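Local coordinates for serine-pyruvate aminotransferase (agxt) (Sulfolobus solfataricus, PDB 3ZRP), which probably catalyses the pyridoxal-phosphate-dependent transfer of an amino group from serine to pyruvate, and perhaps from alanine to glyoxylate, at residues K189-A194 with E254-I259; Y39-L44 with Y54-I59; I268-M273 with G342-N347; S166-E171 with D181-A186. One frame throughout, in Å; residues are numbered along the deposited sequence.

Interaction 1 (K189-A194 with E254-I259). With PLP (pyridoxal-5'-phosphate), chain C.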
loop_
_atom_site.group_PDB
_atom_site.type_symbol
_atom_site.label_atom_id
_atom_site.label_comp_id
_atom_site.label_asym_id
_atom_site.label_seq_id
_atom_site.Cartn_x
_atom_site.Cartn_y
_atom_site.Cartn_z
ATOM N N LYS A 189 -6.926 -10.437 6.502
ATOM C CA LYS A 189 -7.147 -11.303 7.678
ATOM C C LYS A 189 -8.506 -12.045 7.577
ATOM O O LYS A 189 -8.668 -12.904 6.672
ATOM C CB LYS A 189 -6.794 -10.600 9.020
ATOM C CG LYS A 189 -5.231 -10.335 9.165
ATOM C CD LYS A 189 -4.643 -10.000 10.576
ATOM C CE LYS A 189 -3.168 -9.385 10.504
ATOM N NZ LYS A 189 -2.495 -8.968 11.830
ATOM N N ALA A 190 -9.487 -11.727 8.425
ATOM C CA ALA A 190 -10.745 -12.492 8.399
ATOM C C ALA A 190 -11.600 -12.243 7.149
ATOM O O ALA A 190 -12.489 -13.046 6.822
ATOM C CB ALA A 190 -11.543 -12.309 9.688
ATOM N N LEU A 191 -11.308 -11.153 6.430
ATOM C CA LEU A 191 -11.942 -10.898 5.136
ATOM C C LEU A 191 -11.387 -11.844 4.078
ATOM O O LEU A 191 -12.043 -12.104 3.071
ATOM C CB LEU A 191 -11.765 -9.436 4.699
ATOM C CG LEU A 191 -12.382 -8.405 5.649
ATOM C CD1 LEU A 191 -12.079 -6.985 5.202
ATOM C CD2 LEU A 191 -13.930 -8.614 5.801
ATOM N N GLY A 192 -10.174 -12.358 4.318
ATOM C CA GLY A 192 -9.585 -13.414 3.465
ATOM C C GLY A 192 -9.264 -12.969 2.045
ATOM O O GLY A 192 -9.381 -13.758 1.107
ATOM N N SER A 193 -8.849 -11.708 1.872
ATOM C CA SER A 193 -8.465 -11.217 0.537
ATOM C C SER A 193 -6.954 -10.970 0.459
ATOM O O SER A 193 -6.212 -11.253 1.408
ATOM C CB SER A 193 -9.228 -9.949 0.199
ATOM O OG SER A 193 -9.028 -9.640 -1.169
ATOM N N ALA A 194 -6.480 -10.461 -0.669
ATOM C CA ALA A 194 -5.029 -10.222 -0.802
ATOM C C ALA A 194 -4.602 -8.993 0.032
ATOM O O ALA A 194 -5.384 -8.059 0.199
ATOM C CB ALA A 194 -4.666 -10.031 -2.270
ATOM N N GLU A 254 -14.553 -8.987 -4.782
ATOM C CA GLU A 254 -14.914 -10.379 -4.922
ATOM C C GLU A 254 -14.976 -11.074 -3.560
ATOM O O GLU A 254 -15.876 -11.876 -3.331
ATOM C CB GLU A 254 -13.925 -11.093 -5.852
ATOM C CG GLU A 254 -14.210 -12.595 -6.099
ATOM C CD GLU A 254 -15.561 -12.886 -6.804
ATOM O OE1 GLU A 254 -16.265 -11.946 -7.242
ATOM O OE2 GLU A 254 -15.910 -14.079 -6.920
ATOM N N ALA A 255 -14.020 -10.797 -2.662
ATOM C CA ALA A 255 -14.141 -11.312 -1.287
ATOM C C ALA A 255 -15.465 -10.857 -0.668
ATOM O O ALA A 255 -16.195 -11.668 -0.073
ATOM C CB ALA A 255 -12.951 -10.883 -0.416
ATOM N N PHE A 256 -15.796 -9.577 -0.809
ATOM C CA PHE A 256 -17.052 -9.099 -0.238
ATOM C C PHE A 256 -18.295 -9.757 -0.875
ATOM O O PHE A 256 -19.312 -9.961 -0.181
ATOM C CB PHE A 256 -17.163 -7.571 -0.320
ATOM C CG PHE A 256 -16.494 -6.839 0.819
ATOM C CD1 PHE A 256 -16.833 -7.116 2.149
ATOM C CD2 PHE A 256 -15.543 -5.847 0.560
ATOM C CE1 PHE A 256 -16.218 -6.429 3.203
ATOM C CE2 PHE A 256 -14.932 -5.150 1.608
ATOM C CZ PHE A 256 -15.265 -5.445 2.929
ATOM N N ARG A 257 -18.222 -10.071 -2.174
ATOM C CA ARG A 257 -19.340 -10.768 -2.857
ATOM C C ARG A 257 -19.559 -12.129 -2.198
ATOM O O ARG A 257 -20.676 -12.473 -1.839
ATOM C CB ARG A 257 -19.115 -10.899 -4.371
ATOM C CG ARG A 257 -20.400 -11.247 -5.190
ATOM C CD ARG A 257 -20.084 -11.577 -6.678
ATOM N NE ARG A 257 -19.155 -12.709 -6.802
ATOM C CZ ARG A 257 -19.503 -13.996 -6.713
ATOM N NH1 ARG A 257 -20.775 -14.346 -6.506
ATOM N NH2 ARG A 257 -18.577 -14.942 -6.837
ATOM N N LEU A 258 -18.469 -12.873 -1.996
ATOM C CA LEU A 258 -18.521 -14.172 -1.322
ATOM C C LEU A 258 -19.008 -14.099 0.140
ATOM O O LEU A 258 -19.757 -14.971 0.574
ATOM C CB LEU A 258 -17.173 -14.868 -1.427
ATOM C CG LEU A 258 -16.762 -15.170 -2.882
ATOM C CD1 LEU A 258 -15.349 -15.739 -2.951
ATOM C CD2 LEU A 258 -17.791 -16.101 -3.570
ATOM N N ILE A 259 -18.620 -13.048 0.865
ATOM C CA ILE A 259 -19.052 -12.834 2.257
ATOM C C ILE A 259 -20.556 -12.572 2.317
ATOM O O ILE A 259 -21.255 -13.160 3.158
ATOM C CB ILE A 259 -18.237 -11.689 2.951
ATOM C CG1 ILE A 259 -16.776 -12.125 3.148
ATOM C CG2 ILE A 259 -18.861 -11.294 4.280
ATOM C CD1 ILE A 259 -15.828 -11.011 3.652
HETATM N N1 PLP C . -3.724 -5.004 14.512
HETATM C C2 PLP C . -3.899 -6.359 14.680
HETATM C C2A PLP C . -4.829 -6.842 15.761
HETATM C C3 PLP C . -3.233 -7.280 13.840
HETATM O O3 PLP C . -3.431 -8.484 13.975
HETATM C C4 PLP C . -2.387 -6.824 12.823
HETATM C C4A PLP C . -1.710 -7.849 11.905
HETATM C C5 PLP C . -2.214 -5.429 12.701
HETATM C C6 PLP C . -2.905 -4.520 13.529
HETATM C C5A PLP C . -1.323 -4.809 11.665
HETATM O O4P PLP C . -1.790 -4.975 10.323
HETATM P P PLP C . -0.843 -4.862 9.056
HETATM O O1P PLP C . -1.804 -5.117 7.938
HETATM O O2P PLP C . 0.140 -5.962 9.280
HETATM O O3P PLP C . -0.291 -3.483 9.150
#
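With chi1 at -61°, Leu-191 holds CG opposite its own carbonyl carbon; Ile-259 places CG1 in the same way (chi1 -68°) and then runs on extended, so that Leu-191 CD2 and Ile-259 CD1 meet at 3.7 Å. The same Leu-191 methyl slants toward the Phe-256 ring, its CD2 lying 4.1 Å from CE1. Beside this apolar cluster Ala-255 turns its one methyl toward the loop: its CB lies 3.8 Å from Leu-191 O and 3.9 Å from Ser-193 CB. So short a side chain lets the loop backbone come close to the helix. No hydrogen bond crosses here; the hold is van der Waals packing in a buried setting. The loop keeps its shape through a type I turn, closed by Gly-192 N to Lys-189 O at 2.8 Å, and Gly-192 takes the positive phi that follows. Lys-189, at the start of the turn, extends its chain to the cofactor, where NZ is joined covalently to C4A of pyridoxal phosphate (1.4 Å), as in the internal aldimine of this family. The loop 189-194 thus links the cofactor lysine to helix 246-262. It connects strands 182-186 and 197-202 of the central sheet, while Phe-256 and Ile-259 also rest on Val-47 of helix 31-48, and Ser-193 touches Val-17 of helix 15-20.

Interaction 2 (Y39-L44 with Y54-I59); sequences YSLKGL and YQPLII
Ser-40 and Ile-58 mark the tight end of this contact, where Ser-40 CB and Ile-58 CD1 are 3.4 Å apart, closer than carbons usually pack. Ile-58 gets there by an extended side chain (chi2 169°) that drives CD1 at the helix. The Ser-40 hydroxyl looks elsewhere, bonding Ala-36 O one turn back. Next along, Leu-41 lies against the Pro-56 ring, with Leu-41 CB 3.6 Å from Pro-56 CG and the Leu-41 carbonyl O 3.5 Å from that same CG. The CD2 branch of Leu-41 reaches over the strand backbone to Ile-58 CD1, 3.8 Å away. Packing looks slacker, though less certainly, around Leu-44, where CD2 of one of two conformers passes Pro-56 CB at 3.9 Å. Lys-42 lies on the solvent side and points away from the strand, its NZ making a long, weak ion pair with Glu-234. Gln-55 starts off away from the helix but bends back at chi2, and its NE2 gives a fairly straight hydrogen bond (2.8 Å, 166°) to Pro-56 O. Helix 39-44 and strand 55-59 come within 7.8 Å between axes, at 123° between their directions. A helix laid by apolar side chains on an outer strand belongs to the layered alpha/beta/alpha large domain of fold type I pyridoxal-phosphate enzymes, whose mixed seven-stranded sheet this strand borders within the chain.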
loop_
_atom_site.group_PDB
_atom_site.type_symbol
_atom_site.label_atom_id
_atom_site.label_comp_id
_atom_site.label_asym_id
_atom_site.label_seq_id
_atom_site.Cartn_x
_atom_site.Cartn_y
_atom_site.Cartn_z
ATOM N N TYR A 39 -18.403 -1.064 -4.577
ATOM C CA TYR A 39 -18.903 -2.303 -4.017
ATOM C C TYR A 39 -18.197 -2.681 -2.704
ATOM O O TYR A 39 -18.832 -3.144 -1.748
ATOM C CB TYR A 39 -18.823 -3.430 -5.049
ATOM C CG TYR A 39 -19.467 -4.700 -4.563
ATOM C CD1 TYR A 39 -20.840 -4.939 -4.781
ATOM C CD2 TYR A 39 -18.734 -5.646 -3.848
ATOM C CE1 TYR A 39 -21.446 -6.119 -4.325
ATOM C CE2 TYR A 39 -19.327 -6.814 -3.390
ATOM C CZ TYR A 39 -20.686 -7.042 -3.626
ATOM O OH TYR A 39 -21.265 -8.198 -3.158
ATOM N N SER A 40 -16.877 -2.505 -2.659
ATOM C CA SER A 40 -16.129 -2.791 -1.434
ATOM C C SER A 40 -16.509 -1.844 -0.304
ATOM O O SER A 40 -16.638 -2.264 0.853
ATOM C CB SER A 40 -14.608 -2.761 -1.712
ATOM O OG SER A 40 -14.292 -3.743 -2.666
ATOM N N LEU A 41 -16.697 -0.568 -0.643
ATOM C CA LEU A 41 -17.138 0.408 0.325
ATOM C C LEU A 41 -18.469 -0.017 0.971
ATOM O O LEU A 41 -18.609 0.042 2.201
ATOM C CB LEU A 41 -17.211 1.809 -0.300
ATOM C CG LEU A 41 -15.864 2.412 -0.724
ATOM C CD1 LEU A 41 -16.072 3.682 -1.471
ATOM C CD2 LEU A 41 -14.943 2.660 0.492
ATOM N N LYS A 42 -19.423 -0.477 0.154
ATOM C CA LYS A 42 -20.707 -0.978 0.690
ATOM C C LYS A 42 -20.530 -2.227 1.541
ATOM O O LYS A 42 -21.175 -2.369 2.586
ATOM C CB LYS A 42 -21.720 -1.253 -0.435
ATOM C CG LYS A 42 -22.136 -0.006 -1.142
ATOM C CD LYS A 42 -23.117 -0.290 -2.256
ATOM C CE LYS A 42 -23.054 0.806 -3.318
ATOM N NZ LYS A 42 -23.458 2.140 -2.796
ATOM N N GLY A 43 -19.624 -3.099 1.090
ATOM C CA GLY A 43 -19.279 -4.322 1.782
ATOM C C GLY A 43 -18.706 -4.069 3.156
ATOM O O GLY A 43 -18.992 -4.837 4.080
ATOM N N LEU A 44 -17.899 -3.002 3.286
ATOM C CA LEU A 44 -17.404 -2.566 4.589
ATOM C C LEU A 44 -18.550 -2.208 5.533
ATOM O O LEU A 44 -18.551 -2.625 6.683
ATOM C CB LEU A 44 -16.412 -1.397 4.453
ATOM C CG LEU A 44 -15.472 -1.089 5.632
ATOM C CD1 LEU A 44 -14.721 -2.313 6.178
ATOM C CD2 LEU A 44 -14.471 -0.012 5.240
ATOM N N TYR A 54 -22.682 6.132 7.939
ATOM C CA TYR A 54 -21.270 5.894 8.258
ATOM C C TYR A 54 -20.452 5.844 6.974
ATOM O O TYR A 54 -20.878 5.237 5.991
ATOM C CB TYR A 54 -21.140 4.609 9.066
ATOM C CG TYR A 54 -21.514 4.802 10.518
ATOM C CD1 TYR A 54 -22.793 5.270 10.878
ATOM C CD2 TYR A 54 -20.601 4.525 11.536
ATOM C CE1 TYR A 54 -23.138 5.464 12.217
ATOM C CE2 TYR A 54 -20.948 4.709 12.881
ATOM C CZ TYR A 54 -22.216 5.180 13.203
ATOM O OH TYR A 54 -22.558 5.361 14.524
ATOM N N GLN A 55 -19.289 6.489 6.989
ATOM C CA GLN A 55 -18.475 6.651 5.791
ATOM C C GLN A 55 -17.327 5.623 5.724
ATOM O O GLN A 55 -16.422 5.659 6.555
ATOM C CB GLN A 55 -17.897 8.068 5.729
ATOM C CG GLN A 55 -16.951 8.319 4.547
ATOM C CD GLN A 55 -17.655 8.207 3.205
ATOM O OE1 GLN A 55 -18.468 9.046 2.859
ATOM N NE2 GLN A 55 -17.322 7.175 2.438
ATOM N N PRO A 56 -17.367 4.717 4.734
ATOM C CA PRO A 56 -16.224 3.790 4.560
ATOM C C PRO A 56 -15.064 4.446 3.794
ATOM O O PRO A 56 -15.281 5.303 2.935
ATOM C CB PRO A 56 -16.828 2.651 3.741
ATOM C CG PRO A 56 -17.924 3.375 2.905
ATOM C CD PRO A 56 -18.492 4.390 3.837
ATOM N N LEU A 57 -13.821 4.046 4.109
ATOM C CA LEU A 57 -12.669 4.427 3.293
ATOM C C LEU A 57 -11.746 3.214 3.142
ATOM O O LEU A 57 -11.577 2.423 4.084
ATOM C CB LEU A 57 -11.863 5.588 3.910
ATOM C CG LEU A 57 -12.519 6.963 4.095
ATOM C CD1 LEU A 57 -13.024 7.102 5.518
ATOM C CD2 LEU A 57 -11.608 8.131 3.734
ATOM N N ILE A 58 -11.175 3.068 1.956
ATOM C CA ILE A 58 -10.215 2.010 1.682
ATOM C C ILE A 58 -8.909 2.705 1.269
ATOM O O ILE A 58 -8.890 3.510 0.348
ATOM C CB ILE A 58 -10.779 1.053 0.616
ATOM C CG1 ILE A 58 -12.019 0.336 1.187
ATOM C CG2 ILE A 58 -9.713 0.071 0.108
ATOM C CD1 ILE A 58 -12.839 -0.441 0.120
ATOM N N ILE A 59 -7.821 2.437 1.988
ATOM C CA ILE A 59 -6.565 3.179 1.737
ATOM C C ILE A 59 -5.455 2.174 1.513
ATOM O O ILE A 59 -5.617 1.014 1.874
ATOM C CB ILE A 59 -6.211 4.161 2.898
ATOM C CG1 ILE A 59 -5.986 3.404 4.223
ATOM C CG2 ILE A 59 -7.371 5.217 3.115
ATOM C CD1 ILE A 59 -5.360 4.271 5.366
#

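Interaction 3 (I268-M273 with G342-N347)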
loop_
_atom_site.group_PDB
_atom_site.type_symbol
_atom_site.label_atom_id
_atom_site.label_comp_id
_atom_site.label_asym_id
_atom_site.label_seq_id
_atom_site.Cartn_x
_atom_site.Cartn_y
_atom_site.Cartn_z
ATOM N N ILE A 268 -20.065 -15.512 11.001
ATOM C CA ILE A 268 -19.734 -15.385 12.418
ATOM C C ILE A 268 -19.948 -16.741 13.112
ATOM O O ILE A 268 -19.056 -17.241 13.800
ATOM C CB ILE A 268 -20.559 -14.250 13.093
ATOM C CG1 ILE A 268 -20.073 -12.874 12.618
ATOM C CG2 ILE A 268 -20.491 -14.320 14.612
ATOM C CD1 ILE A 268 -21.105 -11.752 12.837
ATOM N N LYS A 269 -21.117 -17.344 12.887
ATOM C CA LYS A 269 -21.452 -18.646 13.472
ATOM C C LYS A 269 -20.442 -19.718 13.103
ATOM O O LYS A 269 -20.025 -20.508 13.970
ATOM C CB LYS A 269 -22.874 -19.069 13.073
ATOM C CG LYS A 269 -23.948 -18.323 13.835
ATOM C CD LYS A 269 -25.336 -18.630 13.309
ATOM C CE LYS A 269 -26.367 -17.663 13.887
ATOM N NZ LYS A 269 -27.540 -17.496 12.974
ATOM N N ARG A 270 -20.023 -19.734 11.831
ATOM C CA ARG A 270 -18.958 -20.669 11.384
ATOM C C ARG A 270 -17.654 -20.477 12.152
ATOM O O ARG A 270 -17.057 -21.465 12.579
ATOM C CB ARG A 270 -18.720 -20.609 9.858
ATOM C CG ARG A 270 -17.474 -21.422 9.373
ATOM C CD ARG A 270 -17.442 -21.512 7.829
ATOM N NE ARG A 270 -17.475 -20.188 7.196
ATOM C CZ ARG A 270 -16.417 -19.390 7.069
ATOM N NH1 ARG A 270 -15.230 -19.769 7.524
ATOM N NH2 ARG A 270 -16.545 -18.206 6.492
ATOM N N HIS A 271 -17.187 -19.227 12.295
ATOM C CA HIS A 271 -16.005 -18.953 13.114
ATOM C C HIS A 271 -16.184 -19.406 14.568
ATOM O O HIS A 271 -15.285 -20.000 15.143
ATOM C CB HIS A 271 -15.629 -17.448 13.065
ATOM C CG HIS A 271 -14.986 -17.042 11.775
ATOM N ND1 HIS A 271 -15.713 -16.711 10.659
ATOM C CD2 HIS A 271 -13.680 -16.955 11.411
ATOM C CE1 HIS A 271 -14.891 -16.417 9.662
ATOM N NE2 HIS A 271 -13.650 -16.545 10.096
ATOM N N THR A 272 -17.349 -19.128 15.150
ATOM C CA THR A 272 -17.626 -19.567 16.533
ATOM C C THR A 272 -17.528 -21.096 16.655
ATOM O O THR A 272 -16.885 -21.609 17.576
ATOM C CB THR A 272 -19.010 -19.111 17.015
ATOM O OG1 THR A 272 -19.149 -17.694 16.841
ATOM C CG2 THR A 272 -19.231 -19.473 18.493
ATOM N N MET A 273 -18.153 -21.812 15.706
ATOM C CA MET A 273 -18.173 -23.276 15.713
ATOM C C MET A 273 -16.771 -23.852 15.534
ATOM O O MET A 273 -16.332 -24.715 16.311
ATOM C CB MET A 273 -19.098 -23.814 14.619
ATOM C CG MET A 273 -19.062 -25.351 14.485
ATOM S SD MET A 273 -19.975 -25.997 13.073
ATOM C CE MET A 273 -21.674 -25.557 13.488
ATOM N N GLY A 342 -11.304 -16.382 8.227
ATOM C CA GLY A 342 -11.516 -16.213 6.783
ATOM C C GLY A 342 -12.421 -17.322 6.282
ATOM O O GLY A 342 -13.621 -17.347 6.599
ATOM N N TRP A 343 -11.819 -18.257 5.545
ATOM C CA TRP A 343 -12.589 -19.340 4.920
ATOM C C TRP A 343 -12.429 -20.682 5.602
ATOM O O TRP A 343 -12.745 -21.727 5.039
ATOM C CB TRP A 343 -12.356 -19.393 3.396
ATOM C CG TRP A 343 -13.081 -18.228 2.728
ATOM C CD1 TRP A 343 -12.532 -17.047 2.305
ATOM C CD2 TRP A 343 -14.496 -18.111 2.514
ATOM N NE1 TRP A 343 -13.509 -16.230 1.783
ATOM C CE2 TRP A 343 -14.724 -16.855 1.908
ATOM C CE3 TRP A 343 -15.592 -18.961 2.750
ATOM C CZ2 TRP A 343 -16.004 -16.422 1.540
ATOM C CZ3 TRP A 343 -16.863 -18.535 2.378
ATOM C CH2 TRP A 343 -17.058 -17.276 1.786
ATOM N N VAL A 344 -11.977 -20.641 6.852
ATOM C CA VAL A 344 -11.721 -21.846 7.646
ATOM C C VAL A 344 -12.981 -22.728 7.808
ATOM O O VAL A 344 -14.093 -22.213 8.001
ATOM C CB VAL A 344 -11.054 -21.477 9.003
ATOM C CG1 VAL A 344 -12.034 -20.720 9.920
ATOM C CG2 VAL A 344 -10.442 -22.708 9.699
ATOM N N THR A 345 -12.801 -24.048 7.695
ATOM C CA THR A 345 -13.932 -24.992 7.689
ATOM C C THR A 345 -13.844 -25.976 8.856
ATOM O O THR A 345 -12.782 -26.147 9.450
ATOM C CB THR A 345 -13.992 -25.845 6.370
ATOM O OG1 THR A 345 -12.823 -26.676 6.289
ATOM C CG2 THR A 345 -14.068 -24.975 5.137
ATOM N N PRO A 346 -14.966 -26.638 9.186
ATOM C CA PRO A 346 -14.918 -27.737 10.140
ATOM C C PRO A 346 -13.802 -28.738 9.840
ATOM O O PRO A 346 -13.114 -29.159 10.765
ATOM C CB PRO A 346 -16.294 -28.377 9.971
ATOM C CG PRO A 346 -17.156 -27.227 9.726
ATOM C CD PRO A 346 -16.353 -26.300 8.846
ATOM N N ASN A 347 -13.602 -29.091 8.567
ATOM C CA ASN A 347 -12.531 -30.037 8.195
ATOM C C ASN A 347 -11.125 -29.533 8.510
ATOM O O ASN A 347 -10.261 -30.325 8.918
ATOM C CB ASN A 347 -12.636 -30.466 6.720
ATOM C CG ASN A 347 -13.819 -31.405 6.466
ATOM O OD1 ASN A 347 -14.342 -32.028 7.393
ATOM N ND2 ASN A 347 -14.254 -31.484 5.215
#
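The turn leading into helix 346-363 is held by Arg-270 and His-271 of helix 264-284, two side chains that bind its backbone. Arg-270 sends CG out opposite its backbone N (chi1 172°) and bends at chi3 (56°), which brings the guanidinium end-on to Gly-342 O: NH1 at 3.1 Å and NH2 at 3.0 Å, both with 148° at the hydrogen. That oxygen lies in the guanidinium plane. NH1 also serves Val-344 O at 2.7 Å, a partner tilted out of the plane. Over one face of the group, Trp-343 CE3 lies 3.9 Å from Arg-270 NH2, in one conformer of the indole, with the two planes nearly parallel. His-271 grips the other end of Gly-342: its NE2, met in the ring plane, accepts from Gly-342 N at 3.0 Å, while ND1 is bonded to Arg-267 O, which fixes the ring's rotation. Glu-262 forms a salt bridge with Arg-270 NE and probably eases the nearness of the like-charged Arg-267. With an alanine at Arg-270, the carbonyls of Gly-342 and Val-344 would probably be left without these donors, and Glu-262 without its mate. Gly-342 adopts backbone angles that call for glycine. Beyond it, Thr-345 is the N-cap of helix 346-363, and the bond of its N to Asp-348 OD2 is consistent with a capping box.

Interaction 4 (S166-E171 with D181-A186)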
loop_
_atom_site.group_PDB
_atom_site.type_symbol
_atom_site.label_atom_id
_atom_site.label_comp_id
_atom_site.label_asym_id
_atom_site.label_seq_id
_atom_site.Cartn_x
_atom_site.Cartn_y
_atom_site.Cartn_z
ATOM N N SER A 166 -8.071 -8.260 13.278
ATOM C CA SER A 166 -8.313 -9.696 13.451
ATOM C C SER A 166 -9.719 -10.041 13.976
ATOM O O SER A 166 -9.950 -11.133 14.529
ATOM C CB SER A 166 -7.259 -10.298 14.366
ATOM O OG SER A 166 -6.021 -10.301 13.705
ATOM N N SER A 167 -10.664 -9.132 13.797
ATOM C CA SER A 167 -12.041 -9.444 14.198
ATOM C C SER A 167 -13.128 -9.280 13.103
ATOM O O SER A 167 -14.077 -10.098 13.021
ATOM C CB SER A 167 -12.433 -8.634 15.445
ATOM O OG SER A 167 -12.646 -7.288 15.064
ATOM N N VAL A 168 -13.015 -8.235 12.279
ATOM C CA VAL A 168 -14.015 -7.939 11.265
ATOM C C VAL A 168 -14.081 -9.088 10.245
ATOM O O VAL A 168 -13.051 -9.536 9.730
ATOM C CB VAL A 168 -13.781 -6.561 10.552
ATOM C CG1 VAL A 168 -14.838 -6.289 9.462
ATOM C CG2 VAL A 168 -13.729 -5.437 11.579
ATOM N N GLY A 169 -15.294 -9.561 9.991
ATOM C CA GLY A 169 -15.543 -10.681 9.099
ATOM C C GLY A 169 -15.588 -12.003 9.837
ATOM O O GLY A 169 -15.806 -13.043 9.215
ATOM N N ALA A 170 -15.392 -11.982 11.156
ATOM C CA ALA A 170 -15.375 -13.233 11.933
ATOM C C ALA A 170 -16.088 -13.141 13.287
ATOM O O ALA A 170 -16.732 -14.108 13.711
ATOM C CB ALA A 170 -13.929 -13.704 12.133
ATOM N N GLU A 171 -15.921 -12.012 13.977
ATOM C CA GLU A 171 -16.562 -11.758 15.280
ATOM C C GLU A 171 -17.718 -10.823 15.007
ATOM O O GLU A 171 -17.709 -10.091 14.005
ATOM C CB GLU A 171 -15.595 -11.093 16.294
ATOM C CG GLU A 171 -14.223 -11.781 16.488
ATOM C CD GLU A 171 -14.216 -12.917 17.518
ATOM O OE1 GLU A 171 -15.263 -13.240 18.115
ATOM O OE2 GLU A 171 -13.144 -13.494 17.752
ATOM N N ASP A 181 -16.559 5.421 16.561
ATOM C CA ASP A 181 -16.242 6.507 15.635
ATOM C C ASP A 181 -15.340 6.122 14.480
ATOM O O ASP A 181 -15.485 6.669 13.376
ATOM C CB ASP A 181 -15.707 7.700 16.406
ATOM C CG ASP A 181 -16.745 8.238 17.362
ATOM O OD1 ASP A 181 -17.791 8.713 16.859
ATOM O OD2 ASP A 181 -16.536 8.110 18.586
ATOM N N VAL A 182 -14.392 5.214 14.754
ATOM C CA VAL A 182 -13.576 4.563 13.716
ATOM C C VAL A 182 -13.476 3.080 14.026
ATOM O O VAL A 182 -12.992 2.688 15.074
ATOM C CB VAL A 182 -12.106 5.101 13.652
ATOM C CG1 VAL A 182 -11.343 4.400 12.502
ATOM C CG2 VAL A 182 -12.057 6.641 13.469
ATOM N N TYR A 183 -13.927 2.243 13.104
ATOM C CA TYR A 183 -13.744 0.801 13.227
ATOM C C TYR A 183 -12.859 0.464 12.033
ATOM O O TYR A 183 -13.160 0.886 10.918
ATOM C CB TYR A 183 -15.109 0.057 13.170
ATOM C CG TYR A 183 -15.197 -1.068 14.172
ATOM C CD1 TYR A 183 -14.326 -2.163 14.091
ATOM C CD2 TYR A 183 -16.124 -1.027 15.231
ATOM C CE1 TYR A 183 -14.372 -3.198 15.023
ATOM C CE2 TYR A 183 -16.198 -2.068 16.167
ATOM C CZ TYR A 183 -15.299 -3.148 16.065
ATOM O OH TYR A 183 -15.311 -4.179 16.973
ATOM N N LEU A 184 -11.737 -0.211 12.247
ATOM C CA LEU A 184 -10.827 -0.405 11.136
ATOM C C LEU A 184 -10.403 -1.874 11.034
ATOM O O LEU A 184 -10.491 -2.641 12.019
ATOM C CB LEU A 184 -9.612 0.546 11.234
ATOM C CG LEU A 184 -8.696 0.354 12.448
ATOM C CD1 LEU A 184 -7.656 -0.757 12.194
ATOM C CD2 LEU A 184 -7.990 1.664 12.853
ATOM N N THR A 185 -9.998 -2.262 9.829
ATOM C CA THR A 185 -9.510 -3.604 9.585
ATOM C C THR A 185 -8.484 -3.593 8.422
ATOM O O THR A 185 -8.021 -2.511 7.988
ATOM C CB THR A 185 -10.690 -4.630 9.407
ATOM O OG1 THR A 185 -10.169 -5.952 9.424
ATOM C CG2 THR A 185 -11.471 -4.423 8.104
ATOM N N ALA A 186 -8.096 -4.775 7.965
ATOM C CA ALA A 186 -7.177 -4.915 6.826
ATOM C C ALA A 186 -7.779 -5.889 5.829
ATOM O O ALA A 186 -8.713 -6.611 6.170
ATOM C CB ALA A 186 -5.800 -5.430 7.308
HETATM O O HOH W 1 -10.488 -9.195 9.763
#
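Thr-185 and Val-168 cross at a slant, their branched CB carbons facing each other. Thr-185 CB starts 3.8 Å from Val-168 CB and equally near its CG2 methyl. From there the side chain divides. CG2 occupies the crowded position between backbone N and carbonyl carbon and ends 4.1 Å from Val-168 CG1, whereas OG1 stands anti to the backbone N (chi1 -169°) and bonds Gly-164 O. Thr-185 OG1 also has a water at 3.3 Å, and this water donates to Val-168 O at 2.6 Å, bridging loop and strand. Beside the pair, Val-168 CG2 lies 4.2 Å from CE1 of the Tyr-183 ring, and Ser-167 OG approaches the edge of that ring. Met-48 of helix 31-48 packs on Val-168, Tyr-183 and Thr-185 alike. The loop begins with Ser-166 of the pyridoxal phosphate site, whose OG in one of two conformers bonds the cofactor's O3. Ser-167 O takes the amides of both Ala-170 and Glu-171, curling the loop around Gly-169, whose positive phi suits glycine. A valine in place of Thr-185 would probably leave Gly-164 O without its hydroxyl mate and the bridging water with one partner fewer. No direct hydrogen bond joins the two segments: methyl packing sets their spacing, while Thr-185 OG1 is taken up by Gly-164 O and the water, which also satisfies Val-168 O.

In the fold
Interactions 1 and 4 both reach the cofactor, with Lys-189 joined to it and Ser-166 bonded to it; they touch directly, Ala-190 CB lying 3.2 Å from Val-168 O. Interaction 2 packs against interaction 1, Phe-256 CE1 being 3.3 Å from Gly-43 O, and shares the central sheet with interaction 4. Ile-58 remains about 12 Å from pyridoxal phosphate at its side chain. Interaction 3 reaches the cofactor loops through interaction 4, where His-271 CD2 is 3.3 Å from Ala-170 CB, and meets interaction 1 where Leu-258 packs on Trp-343. Interactions 2 and 3 do not touch, their centres about 24 Å apart. Tyr-240 and Thr-243 of the second subunit also bond the cofactor.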